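Local coordinates for BmrU protein (Bacillus anthracis, PDB 3T5P), which probably acts as a diacylglycerol kinase, transferring phosphate from a nucleotide to a lipid, and binds a magnesium ion in its C-terminal domain, at residues Thr227-Val232 and His260-Ser265; Ser265-Thr270 and Pro287-Leu292. One frame throughout, in Å; residues are numbered along the deposited sequence.

Contact 1: Thr227-Val232 and His260-Ser265; sequences TLDIFV and HVKAKS. With MG (magnesium ion), chain M.
Asp229 turns its CG beside its own backbone N (chi1 -72°), while His260 extends its ring anti to the backbone N (chi1 176°); these torsions bring carboxylate and ring together, their planes 26° apart, on one face of an antiparallel strand pair. The His260 NE2-H points nearly straight at Asp229 OD1, 2.9 Å away, and OD1 receives it on its anti lone pair, away from the other oxygen. Lys262 runs alongside Asp229 and bends only at its last torsion, which brings NZ 2.5 Å from the same OD1, on its syn side, in a salt bridge. On the other face Ile230 CD1 packs against Val261 CG1 at 3.7 Å. Backbone bonds pair Leu228 with Ala263 and Ile230 with Val261. Beyond the two strands, His260 ND1 is hydrogen-bonded to Asp252, and the O of Asn220 receives a second bond from Lys262 NZ. Thr227 O binds the magnesium ion at 2.0 Å, together with Lys222 and Asp225; a metal-bound water donates to Asp229 OD2, 2.6 Å away. The carboxylate thus divides its work, OD1 taking both side-chain donors and OD2 the metal-bound water, which places Asp229 in the second shell of the magnesium ion.

Contact 2: Ser265-Thr270 and Pro287-Leu292; sequences SIHIET and PCQIEL
His267 and Gln289 face each other as a non-hydrogen-bonded pair, their side chains crossing at about a right angle while the imidazole and amide planes lie only 17° apart. Gln289 leaves its strand with CG anti to the backbone N and then folds at chi2 (57°), which swings the amide across toward the neighbouring strand. Its OE1 comes to the edge of the His267 ring and accepts a weak bond from ND1 at 3.1 Å. The amide nitrogen looks the other way: Gln289 NE2 donates to Glu291 OE2 at 2.7 Å, nearly in its own amide plane, and weakly to the hydroxyl of Ser265. That hydroxyl in turn donates to Glu291 OE1 at 2.9 Å, on the syn side of the carboxylate, so a polar relay of four side chains lines one face and fixes which way round the amide sits. The relay ends at the subunit boundary, where His267 NE2 is hydrogen-bonded to His267 NE2 of the second subunit. At the far end Pro287 CB lies 3.9 Å from Glu269 CG.

The reverse face is apolar. Ile268 CD1 meets Ile290 CD1 at 4.1 Å, the two chains slanting across one another, and Ile266 and Ile290 abut through their CB atoms; Trp146 and Val205 from the facing sheet cover this layer. Alternate backbone pairs, Ile266 with Ile290 and Ile268 with Cys288, are closed by hydrogen bonds. The polar face at the subunit boundary belongs to this assembly; the apolar face packed on a second sheet is characteristic of a beta sandwich, here the NAD kinase-like C-terminal domain of the YegS family.

Contact 1 closes before contact 2 opens along the chain, and the two meet at Ser265, where strand 258-263 gives way to strand 265-270. Their centres lie 11 Å apart on the same side of the chain's centre. Contact 1 is at the edge of a four-stranded antiparallel sheet, whereas contact 2 lies within a six-stranded one. Between the layers Ile230 CG1 packs on Ile266 CD1 at 3.6 Å; at the junction Lys264 O probably accepts a hydrogen bond from Leu292 N at 3.0 Å. The chain therefore crosses from one layer of the C-terminal sandwich to the other between them, linking the layer that carries the magnesium site to the one that meets the second subunit.

Contact 1: Thr227-Val232 and His260-Ser265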
ATOM      1  N   THR A 227     -14.239 -25.033 -22.425  1.00 50.69           N
ATOM      2  CA  THR A 227     -13.517 -26.152 -23.044  1.00 51.21           C
ATOM      3  C   THR A 227     -12.471 -25.702 -24.083  1.00 51.11           C
ATOM      4  O   THR A 227     -12.612 -24.637 -24.723  1.00 50.49           O
ATOM      5  CB  THR A 227     -14.498 -27.166 -23.682  1.00 51.26           C
ATOM      6  OG1 THR A 227     -13.798 -28.352 -24.060  1.00 52.02           O
ATOM      7  CG2 THR A 227     -15.175 -26.574 -24.911  1.00 50.07           C
ATOM      8  N   LEU A 228     -11.424 -26.520 -24.221  1.00 51.58           N
ATOM      9  CA  LEU A 228     -10.306 -26.226 -25.121  1.00 51.83           C
ATOM     10  C   LEU A 228     -10.423 -27.072 -26.381  1.00 52.11           C
ATOM     11  O   LEU A 228     -11.036 -28.132 -26.356  1.00 52.22           O
ATOM     12  CB  LEU A 228      -8.961 -26.534 -24.459  1.00 52.72           C
ATOM     13  CG  LEU A 228      -8.487 -25.618 -23.340  1.00 52.77           C
ATOM     14  CD1 LEU A 228      -7.421 -26.311 -22.542  1.00 52.66           C
ATOM     15  CD2 LEU A 228      -7.981 -24.289 -23.875  1.00 51.65           C
ATOM     16  N   ASP A 229      -9.808 -26.606 -27.469  1.00 52.53           N
ATOM     17  CA  ASP A 229      -9.847 -27.313 -28.742  1.00 52.80           C
ATOM     18  C   ASP A 229      -8.506 -27.935 -29.100  1.00 54.01           C
ATOM     19  O   ASP A 229      -7.528 -27.219 -29.324  1.00 54.56           O
ATOM     20  CB  ASP A 229     -10.294 -26.377 -29.849  1.00 52.33           C
ATOM     21  CG  ASP A 229     -11.766 -26.031 -29.746  1.00 52.98           C
ATOM     22  OD1 ASP A 229     -12.559 -26.598 -30.531  1.00 53.54           O
ATOM     23  OD2 ASP A 229     -12.121 -25.221 -28.851  1.00 54.23           O
ATOM     24  N   ILE A 230      -8.481 -29.269 -29.143  1.00 54.66           N
ATOM     25  CA  ILE A 230      -7.328 -30.012 -29.614  1.00 55.85           C
ATOM     26  C   ILE A 230      -7.401 -30.114 -31.149  1.00 55.74           C
ATOM     27  O   ILE A 230      -8.450 -30.382 -31.720  1.00 54.87           O
ATOM     28  CB  ILE A 230      -7.273 -31.432 -29.026  1.00 56.66           C
ATOM     29  CG1 ILE A 230      -7.249 -31.393 -27.499  1.00 57.47           C
ATOM     30  CG2 ILE A 230      -6.030 -32.154 -29.521  1.00 57.66           C
ATOM     31  CD1 ILE A 230      -7.504 -32.728 -26.863  1.00 57.73           C
ATOM     32  N   PHE A 231      -6.261 -29.944 -31.801  1.00 56.78           N
ATOM     33  CA  PHE A 231      -6.208 -29.921 -33.249  1.00 56.94           C
ATOM     34  C   PHE A 231      -4.875 -30.480 -33.710  1.00 58.70           C
ATOM     35  O   PHE A 231      -3.832 -29.875 -33.475  1.00 59.43           O
ATOM     36  CB  PHE A 231      -6.403 -28.494 -33.724  1.00 56.45           C
ATOM     37  CG  PHE A 231      -6.451 -28.335 -35.214  1.00 56.31           C
ATOM     38  CD1 PHE A 231      -7.667 -28.252 -35.873  1.00 55.61           C
ATOM     39  CD2 PHE A 231      -5.275 -28.204 -35.957  1.00 57.53           C
ATOM     40  CE1 PHE A 231      -7.726 -28.080 -37.258  1.00 55.33           C
ATOM     41  CE2 PHE A 231      -5.311 -28.033 -37.332  1.00 57.42           C
ATOM     42  CZ  PHE A 231      -6.545 -27.974 -37.988  1.00 56.43           C
ATOM     43  N   VAL A 232      -4.923 -31.648 -34.354  1.00 59.72           N
ATOM     44  CA  VAL A 232      -3.712 -32.360 -34.791  1.00 61.57           C
ATOM     45  C   VAL A 232      -3.670 -32.578 -36.306  1.00 62.18           C
ATOM     46  O   VAL A 232      -4.648 -33.025 -36.896  1.00 61.37           O
ATOM     47  CB  VAL A 232      -3.610 -33.758 -34.116  1.00 62.44           C
ATOM     48  CG1 VAL A 232      -2.240 -34.401 -34.372  1.00 62.88           C
ATOM     49  CG2 VAL A 232      -3.871 -33.646 -32.648  1.00 61.59           C
ATOM     50  N   HIS A 260      -9.643 -33.360 -34.605  1.00 69.12           N
ATOM     51  CA  HIS A 260     -10.141 -32.217 -33.856  1.00 67.67           C
ATOM     52  C   HIS A 260     -11.161 -32.625 -32.806  1.00 66.13           C
ATOM     53  O   HIS A 260     -12.162 -33.232 -33.110  1.00 66.38           O
ATOM     54  CB  HIS A 260     -10.769 -31.199 -34.803  1.00 68.45           C
ATOM     55  CG  HIS A 260     -11.404 -30.035 -34.108  1.00 67.95           C
ATOM     56  ND1 HIS A 260     -12.562 -29.443 -34.562  1.00 69.37           N
ATOM     57  CD2 HIS A 260     -11.050 -29.357 -32.992  1.00 67.05           C
ATOM     58  CE1 HIS A 260     -12.887 -28.444 -33.760  1.00 68.60           C
ATOM     59  NE2 HIS A 260     -11.991 -28.376 -32.796  1.00 67.30           N
ATOM     60  N   VAL A 261     -10.906 -32.256 -31.561  1.00 64.67           N
ATOM     61  CA  VAL A 261     -11.825 -32.578 -30.477  1.00 63.55           C
ATOM     62  C   VAL A 261     -11.767 -31.509 -29.406  1.00 62.29           C
ATOM     63  O   VAL A 261     -10.778 -30.801 -29.280  1.00 61.69           O
ATOM     64  CB  VAL A 261     -11.499 -33.970 -29.905  1.00 63.87           C
ATOM     65  CG1 VAL A 261     -10.256 -33.925 -29.021  1.00 61.92           C
ATOM     66  CG2 VAL A 261     -12.707 -34.559 -29.196  1.00 64.06           C
ATOM     67  N   LYS A 262     -12.851 -31.390 -28.653  1.00 61.95           N
ATOM     68  CA  LYS A 262     -12.921 -30.463 -27.514  1.00 60.99           C
ATOM     69  C   LYS A 262     -12.688 -31.209 -26.205  1.00 60.84           C
ATOM     70  O   LYS A 262     -13.148 -32.339 -26.045  1.00 61.52           O
ATOM     71  CB  LYS A 262     -14.267 -29.740 -27.464  1.00 61.09           C
ATOM     72  CG  LYS A 262     -14.506 -28.793 -28.638  1.00 61.58           C
ATOM     73  CD  LYS A 262     -15.531 -27.708 -28.299  1.00 61.74           C
ATOM     74  CE  LYS A 262     -16.078 -26.971 -29.528  1.00 62.54           C
ATOM     75  NZ  LYS A 262     -15.054 -26.325 -30.392  1.00 61.80           N
ATOM     76  N   ALA A 263     -11.962 -30.574 -25.283  1.00 60.33           N
ATOM     77  CA  ALA A 263     -11.632 -31.194 -24.001  1.00 60.65           C
ATOM     78  C   ALA A 263     -11.292 -30.168 -22.930  1.00 60.54           C
ATOM     79  O   ALA A 263     -10.818 -29.059 -23.233  1.00 59.66           O
ATOM     80  CB  ALA A 263     -10.491 -32.168 -24.168  1.00 60.93           C
ATOM     81  N   LYS A 264     -11.542 -30.563 -21.677  1.00 61.58           N
ATOM     82  CA  LYS A 264     -11.296 -29.721 -20.485  1.00 61.92           C
ATOM     83  C   LYS A 264      -9.945 -30.021 -19.842  1.00 62.36           C
ATOM     84  O   LYS A 264      -9.248 -29.119 -19.392  1.00 62.07           O
ATOM     85  CB  LYS A 264     -12.407 -29.912 -19.440  1.00 62.65           C
ATOM     86  CG  LYS A 264     -13.812 -29.640 -19.960  1.00 63.24           C
ATOM     87  CD  LYS A 264     -14.813 -29.284 -18.833  1.00 64.88           C
ATOM     88  CE  LYS A 264     -16.253 -29.113 -19.372  1.00 65.46           C
ATOM     89  NZ  LYS A 264     -17.111 -28.279 -18.472  1.00 66.39           N
ATOM     90  N   SER A 265      -9.590 -31.295 -19.800  1.00 63.65           N
ATOM     91  CA  SER A 265      -8.389 -31.748 -19.089  1.00 64.99           C
ATOM     92  C   SER A 265      -7.546 -32.619 -20.010  1.00 65.28           C
ATOM     93  O   SER A 265      -7.957 -33.697 -20.423  1.00 65.64           O
ATOM     94  CB  SER A 265      -8.790 -32.513 -17.815  1.00 66.44           C
ATOM     95  OG  SER A 265      -7.665 -32.793 -16.987  1.00 68.22           O
TER
HETATM   96 MG    MG M 301     -13.160 -22.852 -25.436  1.00 48.09          MG
HETATM   97  O   HOH W   1     -13.686 -23.730 -27.432  1.00 33.05           O
HETATM   98  O   HOH W   2     -11.300 -22.676 -26.206  1.00 26.25           O
HETATM   99  O   HOH W   3     -12.376 -21.799 -23.779  1.00 24.27           O

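Contact 2: Ser265-Thr270 and Pro287-Leu292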
ATOM      1  N   SER A 265      -9.590 -31.295 -19.800  1.00 63.65           N
ATOM      2  CA  SER A 265      -8.389 -31.748 -19.089  1.00 64.99           C
ATOM      3  C   SER A 265      -7.546 -32.619 -20.010  1.00 65.28           C
ATOM      4  O   SER A 265      -7.957 -33.697 -20.423  1.00 65.64           O
ATOM      5  CB  SER A 265      -8.790 -32.513 -17.815  1.00 66.44           C
ATOM      6  OG  SER A 265      -7.665 -32.793 -16.987  1.00 68.22           O
ATOM      7  N   ILE A 266      -6.365 -32.122 -20.334  1.00 65.56           N
ATOM      8  CA  ILE A 266      -5.568 -32.668 -21.428  1.00 66.13           C
ATOM      9  C   ILE A 266      -4.148 -32.916 -20.973  1.00 67.62           C
ATOM     10  O   ILE A 266      -3.574 -32.086 -20.272  1.00 67.73           O
ATOM     11  CB  ILE A 266      -5.509 -31.688 -22.642  1.00 65.16           C
ATOM     12  CG1 ILE A 266      -6.903 -31.204 -23.025  1.00 64.46           C
ATOM     13  CG2 ILE A 266      -4.861 -32.349 -23.853  1.00 65.33           C
ATOM     14  CD1 ILE A 266      -6.897 -30.132 -24.101  1.00 63.63           C
ATOM     15  N   HIS A 267      -3.592 -34.057 -21.378  1.00 69.19           N
ATOM     16  CA  HIS A 267      -2.180 -34.372 -21.140  1.00 71.09           C
ATOM     17  C   HIS A 267      -1.484 -34.748 -22.436  1.00 71.70           C
ATOM     18  O   HIS A 267      -1.913 -35.680 -23.126  1.00 71.91           O
ATOM     19  CB  HIS A 267      -2.009 -35.505 -20.131  1.00 72.89           C
ATOM     20  CG  HIS A 267      -0.629 -35.583 -19.562  1.00 74.72           C
ATOM     21  ND1 HIS A 267      -0.135 -34.636 -18.690  1.00 75.37           N
ATOM     22  CD2 HIS A 267       0.368 -36.478 -19.755  1.00 76.82           C
ATOM     23  CE1 HIS A 267       1.104 -34.955 -18.357  1.00 77.40           C
ATOM     24  NE2 HIS A 267       1.432 -36.068 -18.990  1.00 78.57           N
ATOM     25  N   ILE A 268      -0.407 -34.036 -22.756  1.00 72.25           N
ATOM     26  CA  ILE A 268       0.281 -34.223 -24.036  1.00 73.31           C
ATOM     27  C   ILE A 268       1.728 -34.689 -23.846  1.00 75.94           C
ATOM     28  O   ILE A 268       2.535 -34.028 -23.185  1.00 76.52           O
ATOM     29  CB  ILE A 268       0.256 -32.956 -24.904  1.00 72.34           C
ATOM     30  CG1 ILE A 268      -1.197 -32.570 -25.214  1.00 70.43           C
ATOM     31  CG2 ILE A 268       1.037 -33.180 -26.198  1.00 73.02           C
ATOM     32  CD1 ILE A 268      -1.331 -31.347 -26.109  1.00 69.21           C
ATOM     33  N   GLU A 269       2.022 -35.836 -24.452  1.00 77.61           N
ATOM     34  CA  GLU A 269       3.303 -36.493 -24.331  1.00 80.41           C
ATOM     35  C   GLU A 269       3.947 -36.678 -25.690  1.00 81.93           C
ATOM     36  O   GLU A 269       3.281 -37.089 -26.647  1.00 81.05           O
ATOM     37  CB  GLU A 269       3.122 -37.873 -23.699  1.00 81.60           C
ATOM     38  CG  GLU A 269       3.622 -37.998 -22.277  1.00 82.90           C
ATOM     39  CD  GLU A 269       3.430 -39.401 -21.750  1.00 84.69           C
ATOM     40  OE1 GLU A 269       2.251 -39.846 -21.659  1.00 83.34           O
ATOM     41  OE2 GLU A 269       4.456 -40.055 -21.435  1.00 86.27           O
ATOM     42  N   THR A 270       5.250 -36.411 -25.750  1.00 84.46           N
ATOM     43  CA  THR A 270       6.063 -36.712 -26.933  1.00 86.91           C
ATOM     44  C   THR A 270       7.185 -37.695 -26.575  1.00 90.10           C
ATOM     45  O   THR A 270       7.472 -37.915 -25.394  1.00 90.90           O
ATOM     46  CB  THR A 270       6.638 -35.429 -27.569  1.00 87.14           C
ATOM     47  OG1 THR A 270       7.281 -34.628 -26.567  1.00 87.79           O
ATOM     48  CG2 THR A 270       5.519 -34.617 -28.232  1.00 84.66           C
ATOM     49  N   PRO A 287       6.618 -33.145 -21.389  1.00 82.22           N
ATOM     50  CA  PRO A 287       5.182 -33.405 -21.373  1.00 80.15           C
ATOM     51  C   PRO A 287       4.389 -32.321 -20.628  1.00 78.44           C
ATOM     52  O   PRO A 287       4.944 -31.592 -19.800  1.00 78.91           O
ATOM     53  CB  PRO A 287       5.073 -34.766 -20.669  1.00 81.49           C
ATOM     54  CG  PRO A 287       6.301 -34.890 -19.875  1.00 84.04           C
ATOM     55  CD  PRO A 287       7.364 -34.126 -20.585  1.00 84.76           C
ATOM     56  N   CYS A 288       3.097 -32.230 -20.942  1.00 76.32           N
ATOM     57  CA  CYS A 288       2.249 -31.159 -20.432  1.00 74.62           C
ATOM     58  C   CYS A 288       0.888 -31.604 -19.945  1.00 72.77           C
ATOM     59  O   CYS A 288       0.170 -32.326 -20.629  1.00 71.92           O
ATOM     60  CB  CYS A 288       2.032 -30.097 -21.498  1.00 73.64           C
ATOM     61  SG  CYS A 288       3.185 -28.769 -21.406  1.00 77.41           S
ATOM     62  N   GLN A 289       0.547 -31.149 -18.746  1.00 71.96           N
ATOM     63  CA  GLN A 289      -0.814 -31.189 -18.270  1.00 70.24           C
ATOM     64  C   GLN A 289      -1.401 -29.831 -18.634  1.00 67.84           C
ATOM     65  O   GLN A 289      -0.895 -28.793 -18.209  1.00 67.84           O
ATOM     66  CB  GLN A 289      -0.875 -31.445 -16.755  1.00 71.42           C
ATOM     67  CG  GLN A 289      -2.293 -31.516 -16.163  1.00 71.45           C
ATOM     68  CD  GLN A 289      -3.171 -32.586 -16.816  1.00 72.10           C
ATOM     69  OE1 GLN A 289      -2.671 -33.585 -17.331  1.00 73.39           O
ATOM     70  NE2 GLN A 289      -4.489 -32.376 -16.796  1.00 71.36           N
ATOM     71  N   ILE A 290      -2.441 -29.846 -19.457  1.00 65.65           N
ATOM     72  CA  ILE A 290      -3.181 -28.640 -19.789  1.00 63.48           C
ATOM     73  C   ILE A 290      -4.585 -28.709 -19.177  1.00 62.24           C
ATOM     74  O   ILE A 290      -5.284 -29.733 -19.261  1.00 62.21           O
ATOM     75  CB  ILE A 290      -3.292 -28.416 -21.313  1.00 62.86           C
ATOM     76  CG1 ILE A 290      -1.906 -28.475 -21.964  1.00 64.01           C
ATOM     77  CG2 ILE A 290      -3.934 -27.070 -21.599  1.00 61.05           C
ATOM     78  CD1 ILE A 290      -1.909 -28.285 -23.465  1.00 63.76           C
ATOM     79  N   GLU A 291      -4.999 -27.595 -18.590  1.00 60.68           N
ATOM     80  CA  GLU A 291      -6.212 -27.555 -17.792  1.00 59.98           C
ATOM     81  C   GLU A 291      -7.035 -26.328 -18.105  1.00 57.71           C
ATOM     82  O   GLU A 291      -6.467 -25.235 -18.205  1.00 57.50           O
ATOM     83  CB  GLU A 291      -5.808 -27.548 -16.314  1.00 61.41           C
ATOM     84  CG  GLU A 291      -6.802 -28.191 -15.400  1.00 63.76           C
ATOM     85  CD  GLU A 291      -6.919 -29.679 -15.640  1.00 65.14           C
ATOM     86  OE1 GLU A 291      -8.047 -30.144 -15.900  1.00 66.98           O
ATOM     87  OE2 GLU A 291      -5.889 -30.379 -15.583  1.00 65.94           O
ATOM     88  N   LEU A 292      -8.364 -26.493 -18.271  1.00 55.90           N
ATOM     89  CA  LEU A 292      -9.171 -25.316 -18.529  1.00 53.90           C
ATOM     90  C   LEU A 292      -9.771 -24.781 -17.247  1.00 53.12           C
ATOM     91  O   LEU A 292     -10.430 -25.489 -16.509  1.00 53.52           O
ATOM     92  CB  LEU A 292     -10.277 -25.529 -19.565  1.00 53.72           C
ATOM     93  CG  LEU A 292     -10.753 -24.134 -20.024  1.00 53.85           C
ATOM     94  CD1 LEU A 292      -9.807 -23.563 -21.058  1.00 53.51           C
ATOM     95  CD2 LEU A 292     -12.136 -24.144 -20.517  1.00 53.26           C
TER